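Side-chain contact in sporozoite surface protein 2 (Plasmodium vivax, PDB 4HQO), which probably serves as the sporozoite surface receptor for gliding motility, carrying a metal-binding von Willebrand factor A domain and a thrombospondin repeat: residues Y61-L64 with Y68-E71. The protein carries 4 engineered substitutions. Sequence-based numbering, arbitrary orientation.
With NA (sodium ion), chain G.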
# COMPACT_ATOMS: atom_id res chain seq x y z
N TYR A 61 4.11 8.32 1.68
CA TYR A 61 5.55 8.36 1.89
C TYR A 61 6.09 9.41 0.91
O TYR A 61 5.55 9.57 -0.18
CB TYR A 61 6.19 6.99 1.67
CG TYR A 61 7.70 7.01 1.47
CD1 TYR A 61 8.25 7.26 0.22
CD2 TYR A 61 8.57 6.76 2.52
CE1 TYR A 61 9.60 7.29 0.01
CE2 TYR A 61 9.95 6.78 2.32
CZ TYR A 61 10.45 7.05 1.06
OH TYR A 61 11.80 7.07 0.83
N MET A 62 7.12 10.14 1.30
CA MET A 62 7.65 11.15 0.39
C MET A 62 9.17 11.22 0.45
O MET A 62 9.76 11.26 1.53
CB MET A 62 7.03 12.52 0.66
CG MET A 62 7.37 13.59 -0.37
SD MET A 62 6.59 15.17 0.14
CE MET A 62 6.50 16.02 -1.43
N ASN A 63 9.78 11.23 -0.73
CA ASN A 63 11.23 11.28 -0.86
C ASN A 63 11.61 12.35 -1.86
O ASN A 63 11.01 12.47 -2.94
CB ASN A 63 11.78 9.93 -1.34
CG ASN A 63 13.27 9.80 -1.11
OD1 ASN A 63 14.08 10.44 -1.79
ND2 ASN A 63 13.65 8.96 -0.16
N LEU A 64 12.63 13.12 -1.51
CA LEU A 64 13.18 14.13 -2.40
C LEU A 64 14.52 13.64 -2.93
O LEU A 64 15.45 13.38 -2.14
CB LEU A 64 13.39 15.43 -1.62
CG LEU A 64 13.94 16.62 -2.42
CD1 LEU A 64 12.90 17.11 -3.42
CD2 LEU A 64 14.32 17.73 -1.47
N TYR A 68 21.61 13.73 -3.57
CA TYR A 68 21.45 12.77 -2.50
C TYR A 68 19.96 12.41 -2.48
O TYR A 68 19.21 12.84 -3.35
CB TYR A 68 21.87 13.42 -1.18
CG TYR A 68 22.37 12.45 -0.14
CD1 TYR A 68 23.36 11.51 -0.44
CD2 TYR A 68 21.85 12.47 1.16
CE1 TYR A 68 23.82 10.63 0.52
CE2 TYR A 68 22.30 11.58 2.13
CZ TYR A 68 23.28 10.66 1.80
OH TYR A 68 23.74 9.79 2.76
N THR A 69 19.52 11.60 -1.52
CA THR A 69 18.09 11.40 -1.32
C THR A 69 17.71 11.81 0.09
O THR A 69 18.51 11.69 1.02
CB THR A 69 17.60 9.93 -1.58
OG1 THR A 69 18.18 9.04 -0.62
CG2 THR A 69 17.93 9.48 -2.99
N THR A 70 16.49 12.31 0.23
CA THR A 70 16.02 12.74 1.53
C THR A 70 14.62 12.21 1.75
O THR A 70 13.68 12.56 1.04
CB THR A 70 16.01 14.29 1.69
OG1 THR A 70 17.27 14.82 1.24
CG2 THR A 70 15.79 14.67 3.14
N GLU A 71 14.50 11.34 2.75
CA GLU A 71 13.22 10.79 3.15
C GLU A 71 12.51 11.83 4.00
O GLU A 71 12.94 12.12 5.12
CB GLU A 71 13.49 9.52 3.95
CG GLU A 71 12.31 8.87 4.64
CD GLU A 71 12.77 7.59 5.37
OE1 GLU A 71 13.24 6.66 4.69
OE2 GLU A 71 12.72 7.55 6.61
NA NA G . 13.03 6.20 2.56
O HOH W 1 17.47 15.29 -1.49
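Tyr61 and Glu71 share a sodium ion that bridges the two strands. Tyr61 OH lies 2.3 Å from the sodium, which sits at the ring edge and in the ring plane. From the other strand Glu71 OE1 binds the sodium at 2.2 Å. Glu71 leaves its backbone with CG anti to N (chi1 172°) and stays extended beyond CG, which carries the carboxylate out to the metal. On the way Glu71 CG passes 3.9 Å from Tyr61 CE2, and the two side chains cross at about a right angle. Its second oxygen, Glu71 OE2, goes to a salt bridge with Arg74, so the carboxylate is tied at both oxygens. Tyr61 OH also accepts a hydrogen bond from Asn63 ND2 (2.8 Å) and lies close to the plane of the Asn63 amide; metal and amide together fix the phenol oxygen.

These strands form the antiparallel hairpin at one edge of the mixed sheet in the von Willebrand factor A domain, with 69-73 outermost. Helix 105-117 covers the face carrying Tyr61 and Asn63.

The backbones join at Leu64 and Thr70, a hydrogen-bonded pair: Leu64 N donates to Thr70 O and Thr70 N to Leu64 O, each at 2.8 Å. A water donates to Leu64 O and also hydrogen-bonds Thr70 OG1, so that the water links Thr70 OG1 to the backbone of strand 58-65.

Looser contacts fill in beside these bonds. Asn63 OD1 sits 3.6 Å from Thr69 CB, and Asn63 CA makes a CH···O contact with Thr70 O at 3.4 Å.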